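Local atomic coordinates of malic enzyme (Entamoeba histolytica, PDB entry 3NV9), a protein that probably catalyses the oxidative decarboxylation of malate to pyruvate with NAD or NADP as electron acceptor. Residues R24-T29 and E332-E337; R221-G226 and E290-A295. One frame throughout, in Å; residues are numbered along the deposited sequence.

In the fold
Both contacts involve the dinucleotide-binding domain, and interaction 2 is nested along the chain within the loop that interaction 1 closes. Their centres lie 23 Å apart, and they share no element. Both are partly buried: none of the residues touching in interaction 1 is exposed, whereas interaction 2 has a buried apolar part (Val223, Ala291, Cys292, Ala295) and an exposed turn at Val293 and Gly294. Interaction 1 joins the long helix 21-43 to the start of helix 335-340, whereas interaction 2 is internal to the Rossmann-type domain and sets strand 222-225 against the end of helix 288-292. Their chemistry differs accordingly: a methyl-on-ring contact with one weak hydroxyl bond in the first, a guanidinium on a backbone carbonyl beside an apolar patch in the second.

Interaction 1: residues R24-T29 and E332-E337; sequences RAVAKT and EIYPYE
Ala25 points its methyl group squarely at the ring of Tyr334: CB lies 3.6 Å from the ring centroid and 3° off the normal, a CH-pi contact centred over one face. The same CB also meets Tyr336 CE2 at 4.5 Å, so the methyl is shared between two tyrosines. Val26, next along the helix, only skirts the phenol, with its CA and CG2 at the margin of Tyr334 OH. One turn on from Ala25, Thr29 meets the phenol at its edge, where Tyr334 OH gives a weak hydrogen bond to Thr29 OG1 at 3.3 Å. With OG1 turned beside its own backbone N (chi1 -49°), the threonine hydroxyl also donates to Ala25 O at 2.9 Å and is bonded to Arg350, a residue of the sodium site. Ala25 O thus accepts from Thr29 N and Thr29 OG1, which arrive from opposite faces of its carbonyl plane. Within 332-337, Tyr334 N donates to Glu337 OE1 at 3.0 Å in a nearly straight bond (168°), which ties the residue that carries the ring to the first turn of its helix. Tyr334 is the N-cap of helix 335-340, and the arrangement is a capped helix start packed against the long helix 21-43.

Interaction 2: residues R221-G226 and E290-A295; sequences RMVFIG and EACVGA
The guanidinium of Arg221 works through its edge, where Ala291 O lies in its plane, as do the carbonyl carbon of Gly294 and, close by, Ala295 N. Two nitrogens grip the one carbonyl oxygen end-on: NH2 donates to Ala291 O at 2.9 Å (157° at the hydrogen), and NH1 reaches the same oxygen at 3.2 Å along a more bent path (141°). NH2 comes in on a lone pair in the carbonyl plane, while NH1 sits nearly in line with the C=O bond. A turn at chi3 (60°) in an otherwise extended chain folds the head group over toward the helix end. Val293 O is also near, 3.0 Å from Arg221 NH1. The positive charge therefore stands among carbonyls at the C-terminal end of a helix, a setting that would be expected to suit it electrostatically.

Beneath this polar grip is an apolar patch. Val223 directs CG2, which lies beside its backbone N, between two methyls, Ala291 CB and Ala295 CB, each 3.9 Å away, while its other branch, CG1, meets Cys292 SG at 4.3 Å. A type II turn from Cys292 to Ala295, with Gly294 at positive phi and Ala295 N bonded to Cys292 O at 2.8 Å, carries the chain out of the helix and brings the Ala295 methyl back to Val223.

From this turn the chain runs directly into strand 297-300, the parallel neighbour of strand 222-225. Phe251 of strand 248-252 touches both Val223 and Ala291, and helix 229-240 packs against Met222 and Phe224.

Interaction 1: residues R24-T29 and E332-E337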
ATOM      1  N   ARG A  24     -31.587  14.685 -18.796  1.00 27.26           N
ATOM      2  CA  ARG A  24     -31.191  14.924 -17.417  1.00 26.25           C
ATOM      3  C   ARG A  24     -30.368  13.726 -16.890  1.00 25.59           C
ATOM      4  O   ARG A  24     -29.260  13.920 -16.371  1.00 24.25           O
ATOM      5  CB  ARG A  24     -32.407  15.299 -16.542  1.00 26.27           C
ATOM      6  CG  ARG A  24     -32.194  15.152 -15.022  1.00 28.49           C
ATOM      7  CD  ARG A  24     -33.386  15.701 -14.188  1.00 29.10           C
ATOM      8  NE  ARG A  24     -33.656  17.077 -14.551  1.00 32.57           N
ATOM      9  CZ  ARG A  24     -33.275  18.129 -13.832  1.00 35.58           C
ATOM     10  NH1 ARG A  24     -32.613  17.978 -12.688  1.00 34.77           N
ATOM     11  NH2 ARG A  24     -33.552  19.345 -14.266  1.00 37.57           N
ATOM     12  N   ALA A  25     -30.872  12.500 -17.084  1.00 25.20           N
ATOM     13  CA  ALA A  25     -30.124  11.292 -16.705  1.00 25.58           C
ATOM     14  C   ALA A  25     -28.765  11.173 -17.392  1.00 25.69           C
ATOM     15  O   ALA A  25     -27.753  10.837 -16.764  1.00 25.25           O
ATOM     16  CB  ALA A  25     -30.956  10.001 -16.915  1.00 25.63           C
ATOM     17  N   VAL A  26     -28.732  11.448 -18.692  1.00 26.50           N
ATOM     18  CA  VAL A  26     -27.486  11.311 -19.445  1.00 25.16           C
ATOM     19  C   VAL A  26     -26.538  12.380 -18.965  1.00 25.27           C
ATOM     20  O   VAL A  26     -25.381  12.080 -18.768  1.00 27.10           O
ATOM     21  CB  VAL A  26     -27.712  11.423 -20.974  1.00 26.37           C
ATOM     22  CG1 VAL A  26     -26.348  11.569 -21.755  1.00 24.34           C
ATOM     23  CG2 VAL A  26     -28.473  10.201 -21.464  1.00 26.07           C
ATOM     24  N   ALA A  27     -27.022  13.610 -18.751  1.00 24.15           N
ATOM     25  CA  ALA A  27     -26.171  14.736 -18.316  1.00 23.48           C
ATOM     26  C   ALA A  27     -25.601  14.534 -16.935  1.00 22.32           C
ATOM     27  O   ALA A  27     -24.474  14.922 -16.708  1.00 22.49           O
ATOM     28  CB  ALA A  27     -26.873  16.093 -18.383  1.00 23.24           C
ATOM     29  N   LYS A  28     -26.329  13.904 -16.027  1.00 21.46           N
ATOM     30  CA  LYS A  28     -25.704  13.530 -14.750  1.00 20.89           C
ATOM     31  C   LYS A  28     -24.541  12.571 -14.928  1.00 20.85           C
ATOM     32  O   LYS A  28     -23.524  12.678 -14.218  1.00 20.62           O
ATOM     33  CB  LYS A  28     -26.709  12.897 -13.815  1.00 20.86           C
ATOM     34  CG  LYS A  28     -27.671  13.926 -13.226  1.00 23.36           C
ATOM     35  CD  LYS A  28     -28.984  13.266 -12.722  1.00 24.76           C
ATOM     36  CE  LYS A  28     -28.738  12.445 -11.454  1.00 26.42           C
ATOM     37  NZ  LYS A  28     -30.032  11.980 -10.867  1.00 28.61           N
ATOM     38  N   THR A  29     -24.689  11.632 -15.864  1.00 20.69           N
ATOM     39  CA  THR A  29     -23.689  10.610 -16.085  1.00 20.34           C
ATOM     40  C   THR A  29     -22.418  11.316 -16.619  1.00 20.74           C
ATOM     41  O   THR A  29     -21.336  11.182 -16.062  1.00 21.73           O
ATOM     42  CB  THR A  29     -24.245   9.470 -16.999  1.00 19.79           C
ATOM     43  OG1 THR A  29     -25.527   9.036 -16.500  1.00 19.70           O
ATOM     44  CG2 THR A  29     -23.330   8.218 -17.010  1.00 20.05           C
ATOM     45  N   GLU A 332     -29.227  -0.763 -15.866  1.00 23.62           N
ATOM     46  CA  GLU A 332     -29.927  -1.443 -16.942  1.00 24.47           C
ATOM     47  C   GLU A 332     -31.108  -0.632 -17.485  1.00 24.29           C
ATOM     48  O   GLU A 332     -31.454  -0.749 -18.650  1.00 25.54           O
ATOM     49  CB  GLU A 332     -30.374  -2.811 -16.432  1.00 23.67           C
ATOM     50  CG  GLU A 332     -29.208  -3.737 -16.173  1.00 22.14           C
ATOM     51  CD  GLU A 332     -28.645  -3.650 -14.743  1.00 24.74           C
ATOM     52  OE1 GLU A 332     -28.696  -2.566 -14.077  1.00 21.54           O
ATOM     53  OE2 GLU A 332     -28.092  -4.690 -14.309  1.00 24.64           O
ATOM     54  N   ILE A 333     -31.729   0.153 -16.625  1.00 23.32           N
ATOM     55  CA  ILE A 333     -32.789   1.030 -17.005  1.00 24.31           C
ATOM     56  C   ILE A 333     -32.713   2.170 -15.997  1.00 24.65           C
ATOM     57  O   ILE A 333     -32.342   1.946 -14.858  1.00 24.71           O
ATOM     58  CB  ILE A 333     -34.212   0.333 -17.004  1.00 23.78           C
ATOM     59  CG1 ILE A 333     -35.133   1.027 -17.999  1.00 25.43           C
ATOM     60  CG2 ILE A 333     -34.873   0.391 -15.608  1.00 25.12           C
ATOM     61  CD1 ILE A 333     -36.618   0.565 -17.956  1.00 27.18           C
ATOM     62  N   TYR A 334     -33.026   3.398 -16.395  1.00 25.28           N
ATOM     63  CA  TYR A 334     -32.938   4.492 -15.428  1.00 26.03           C
ATOM     64  C   TYR A 334     -34.182   4.513 -14.534  1.00 26.63           C
ATOM     65  O   TYR A 334     -35.252   4.090 -14.952  1.00 27.39           O
ATOM     66  CB  TYR A 334     -32.762   5.873 -16.101  1.00 24.76           C
ATOM     67  CG  TYR A 334     -31.373   6.187 -16.649  1.00 24.24           C
ATOM     68  CD1 TYR A 334     -31.153   6.262 -18.040  1.00 21.61           C
ATOM     69  CD2 TYR A 334     -30.285   6.460 -15.779  1.00 25.40           C
ATOM     70  CE1 TYR A 334     -29.913   6.586 -18.566  1.00 19.95           C
ATOM     71  CE2 TYR A 334     -29.004   6.793 -16.282  1.00 22.02           C
ATOM     72  CZ  TYR A 334     -28.843   6.854 -17.685  1.00 22.72           C
ATOM     73  OH  TYR A 334     -27.644   7.202 -18.215  1.00 22.64           O
ATOM     74  N   PRO A 335     -34.034   5.003 -13.297  1.00 27.23           N
ATOM     75  CA  PRO A 335     -35.152   5.085 -12.340  1.00 27.20           C
ATOM     76  C   PRO A 335     -36.433   5.695 -12.923  1.00 27.19           C
ATOM     77  O   PRO A 335     -37.505   5.122 -12.720  1.00 28.42           O
ATOM     78  CB  PRO A 335     -34.587   5.984 -11.212  1.00 26.51           C
ATOM     79  CG  PRO A 335     -33.075   5.674 -11.224  1.00 27.54           C
ATOM     80  CD  PRO A 335     -32.718   5.250 -12.660  1.00 27.16           C
ATOM     81  N   TYR A 336     -36.367   6.836 -13.615  1.00 27.46           N
ATOM     82  CA  TYR A 336     -37.611   7.474 -14.117  1.00 28.28           C
ATOM     83  C   TYR A 336     -38.311   6.573 -15.157  1.00 29.02           C
ATOM     84  O   TYR A 336     -39.553   6.629 -15.302  1.00 29.49           O
ATOM     85  CB  TYR A 336     -37.344   8.849 -14.770  1.00 28.28           C
ATOM     86  CG  TYR A 336     -36.869   8.763 -16.218  1.00 27.17           C
ATOM     87  CD1 TYR A 336     -37.775   8.794 -17.290  1.00 26.19           C
ATOM     88  CD2 TYR A 336     -35.523   8.628 -16.503  1.00 27.32           C
ATOM     89  CE1 TYR A 336     -37.339   8.703 -18.645  1.00 26.40           C
ATOM     90  CE2 TYR A 336     -35.062   8.535 -17.826  1.00 28.13           C
ATOM     91  CZ  TYR A 336     -35.963   8.579 -18.896  1.00 28.10           C
ATOM     92  OH  TYR A 336     -35.457   8.457 -20.164  1.00 25.71           O
ATOM     93  N   GLU A 337     -37.525   5.771 -15.885  1.00 29.12           N
ATOM     94  CA  GLU A 337     -38.115   4.827 -16.893  1.00 30.16           C
ATOM     95  C   GLU A 337     -38.813   3.714 -16.154  1.00 31.41           C
ATOM     96  O   GLU A 337     -39.921   3.368 -16.519  1.00 31.22           O
ATOM     97  CB  GLU A 337     -37.075   4.184 -17.808  1.00 28.71           C
ATOM     98  CG  GLU A 337     -36.260   5.146 -18.616  1.00 27.12           C
ATOM     99  CD  GLU A 337     -35.262   4.418 -19.498  1.00 30.34           C
ATOM    100  OE1 GLU A 337     -34.093   4.248 -19.038  1.00 28.19           O
ATOM    101  OE2 GLU A 337     -35.652   3.988 -20.630  1.00 28.88           O
TER

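Interaction 2: residues R221-G226 and E290-A295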
ATOM      1  N   ARG A 221     -42.308 -13.740  -5.336  1.00 35.81           N
ATOM      2  CA  ARG A 221     -41.678 -14.248  -6.516  1.00 34.98           C
ATOM      3  C   ARG A 221     -40.538 -13.296  -6.921  1.00 33.90           C
ATOM      4  O   ARG A 221     -40.735 -12.094  -7.159  1.00 33.38           O
ATOM      5  CB  ARG A 221     -42.719 -14.424  -7.644  1.00 34.97           C
ATOM      6  CG  ARG A 221     -43.767 -15.572  -7.434  1.00 35.33           C
ATOM      7  CD  ARG A 221     -44.565 -15.812  -8.777  1.00 34.73           C
ATOM      8  NE  ARG A 221     -43.598 -16.178  -9.809  1.00 36.03           N
ATOM      9  CZ  ARG A 221     -43.262 -15.428 -10.861  1.00 35.65           C
ATOM     10  NH1 ARG A 221     -43.845 -14.257 -11.111  1.00 34.85           N
ATOM     11  NH2 ARG A 221     -42.304 -15.852 -11.662  1.00 36.92           N
ATOM     12  N   MET A 222     -39.348 -13.849  -7.030  1.00 33.14           N
ATOM     13  CA  MET A 222     -38.182 -13.042  -7.366  1.00 33.08           C
ATOM     14  C   MET A 222     -37.513 -13.505  -8.665  1.00 33.53           C
ATOM     15  O   MET A 222     -37.185 -14.698  -8.786  1.00 33.92           O
ATOM     16  CB  MET A 222     -37.206 -13.093  -6.204  1.00 32.42           C
ATOM     17  CG  MET A 222     -37.828 -12.553  -4.913  1.00 29.76           C
ATOM     18  SD  MET A 222     -36.552 -12.563  -3.678  1.00 31.74           S
ATOM     19  CE  MET A 222     -37.539 -12.339  -2.155  1.00 29.98           C
ATOM     20  N   VAL A 223     -37.340 -12.574  -9.621  1.00 32.93           N
ATOM     21  CA  VAL A 223     -36.596 -12.841 -10.869  1.00 32.77           C
ATOM     22  C   VAL A 223     -35.191 -12.162 -10.888  1.00 33.59           C
ATOM     23  O   VAL A 223     -35.105 -10.938 -10.788  1.00 33.97           O
ATOM     24  CB  VAL A 223     -37.364 -12.362 -12.110  1.00 32.04           C
ATOM     25  CG1 VAL A 223     -36.567 -12.685 -13.431  1.00 32.00           C
ATOM     26  CG2 VAL A 223     -38.765 -12.966 -12.145  1.00 32.52           C
ATOM     27  N   PHE A 224     -34.128 -12.956 -11.053  1.00 32.74           N
ATOM     28  CA  PHE A 224     -32.772 -12.462 -11.158  1.00 32.88           C
ATOM     29  C   PHE A 224     -32.222 -12.421 -12.600  1.00 32.83           C
ATOM     30  O   PHE A 224     -32.112 -13.460 -13.232  1.00 33.01           O
ATOM     31  CB  PHE A 224     -31.855 -13.295 -10.288  1.00 31.94           C
ATOM     32  CG  PHE A 224     -32.151 -13.173  -8.820  1.00 32.59           C
ATOM     33  CD1 PHE A 224     -33.231 -13.859  -8.251  1.00 31.03           C
ATOM     34  CD2 PHE A 224     -31.322 -12.413  -7.984  1.00 32.36           C
ATOM     35  CE1 PHE A 224     -33.501 -13.765  -6.841  1.00 33.43           C
ATOM     36  CE2 PHE A 224     -31.561 -12.318  -6.583  1.00 31.07           C
ATOM     37  CZ  PHE A 224     -32.669 -12.971  -6.011  1.00 31.16           C
ATOM     38  N   ILE A 225     -31.931 -11.221 -13.118  1.00 31.80           N
ATOM     39  CA  ILE A 225     -31.431 -11.062 -14.501  1.00 31.76           C
ATOM     40  C   ILE A 225     -29.905 -11.021 -14.429  1.00 32.20           C
ATOM     41  O   ILE A 225     -29.313 -10.009 -13.943  1.00 31.69           O
ATOM     42  CB  ILE A 225     -31.907  -9.766 -15.212  1.00 31.18           C
ATOM     43  CG1 ILE A 225     -33.410  -9.485 -15.023  1.00 30.58           C
ATOM     44  CG2 ILE A 225     -31.455  -9.720 -16.707  1.00 30.30           C
ATOM     45  CD1 ILE A 225     -34.334 -10.448 -15.602  1.00 31.63           C
ATOM     46  N   GLY A 226     -29.284 -12.131 -14.847  1.00 31.71           N
ATOM     47  CA  GLY A 226     -27.824 -12.269 -14.842  1.00 31.98           C
ATOM     48  C   GLY A 226     -27.396 -13.343 -13.858  1.00 31.97           C
ATOM     49  O   GLY A 226     -27.949 -13.424 -12.772  1.00 33.85           O
ATOM     50  N   GLU A 290     -41.929 -14.169 -19.388  1.00 40.67           N
ATOM     51  CA  GLU A 290     -42.846 -15.138 -18.775  1.00 40.77           C
ATOM     52  C   GLU A 290     -42.597 -15.103 -17.273  1.00 39.32           C
ATOM     53  O   GLU A 290     -43.517 -15.087 -16.465  1.00 38.49           O
ATOM     54  CB  GLU A 290     -42.638 -16.572 -19.330  1.00 40.76           C
ATOM     55  CG  GLU A 290     -43.323 -16.844 -20.746  1.00 46.18           C
ATOM     56  CD  GLU A 290     -42.822 -18.133 -21.483  1.00 48.96           C
ATOM     57  OE1 GLU A 290     -42.369 -18.036 -22.652  1.00 47.08           O
ATOM     58  OE2 GLU A 290     -42.894 -19.241 -20.887  1.00 50.73           O
ATOM     59  N   ALA A 291     -41.335 -15.098 -16.907  1.00 37.91           N
ATOM     60  CA  ALA A 291     -40.981 -15.016 -15.519  1.00 37.89           C
ATOM     61  C   ALA A 291     -41.554 -13.744 -14.846  1.00 38.12           C
ATOM     62  O   ALA A 291     -42.115 -13.824 -13.767  1.00 38.23           O
ATOM     63  CB  ALA A 291     -39.486 -15.085 -15.378  1.00 37.76           C
ATOM     64  N   CYS A 292     -41.464 -12.597 -15.514  1.00 37.78           N
ATOM     65  CA  CYS A 292     -41.711 -11.337 -14.868  1.00 37.68           C
ATOM     66  C   CYS A 292     -43.158 -11.055 -14.526  1.00 38.09           C
ATOM     67  O   CYS A 292     -43.446 -10.407 -13.511  1.00 37.68           O
ATOM     68  CB  CYS A 292     -41.120 -10.183 -15.689  1.00 37.90           C
ATOM     69  SG  CYS A 292     -39.352 -10.072 -15.505  1.00 36.59           S
ATOM     70  N   VAL A 293     -44.083 -11.500 -15.371  1.00 38.02           N
ATOM     71  CA  VAL A 293     -45.516 -11.265 -15.083  1.00 37.82           C
ATOM     72  C   VAL A 293     -45.871 -11.768 -13.676  1.00 36.56           C
ATOM     73  O   VAL A 293     -45.469 -12.864 -13.261  1.00 36.19           O
ATOM     74  CB  VAL A 293     -46.446 -11.797 -16.245  1.00 38.39           C
ATOM     75  CG1 VAL A 293     -45.840 -13.039 -16.909  1.00 39.50           C
ATOM     76  CG2 VAL A 293     -47.918 -11.998 -15.781  1.00 40.15           C
ATOM     77  N   GLY A 294     -46.546 -10.917 -12.925  1.00 35.71           N
ATOM     78  CA  GLY A 294     -46.823 -11.181 -11.518  1.00 35.62           C
ATOM     79  C   GLY A 294     -45.661 -11.190 -10.527  1.00 35.22           C
ATOM     80  O   GLY A 294     -45.869 -11.449  -9.340  1.00 35.53           O
ATOM     81  N   ALA A 295     -44.435 -10.937 -10.986  1.00 34.03           N
ATOM     82  CA  ALA A 295     -43.294 -10.979 -10.069  1.00 32.83           C
ATOM     83  C   ALA A 295     -43.326  -9.826  -9.073  1.00 32.49           C
ATOM     84  O   ALA A 295     -43.929  -8.744  -9.325  1.00 33.43           O
ATOM     85  CB  ALA A 295     -41.918 -11.062 -10.804  1.00 32.35           C
TER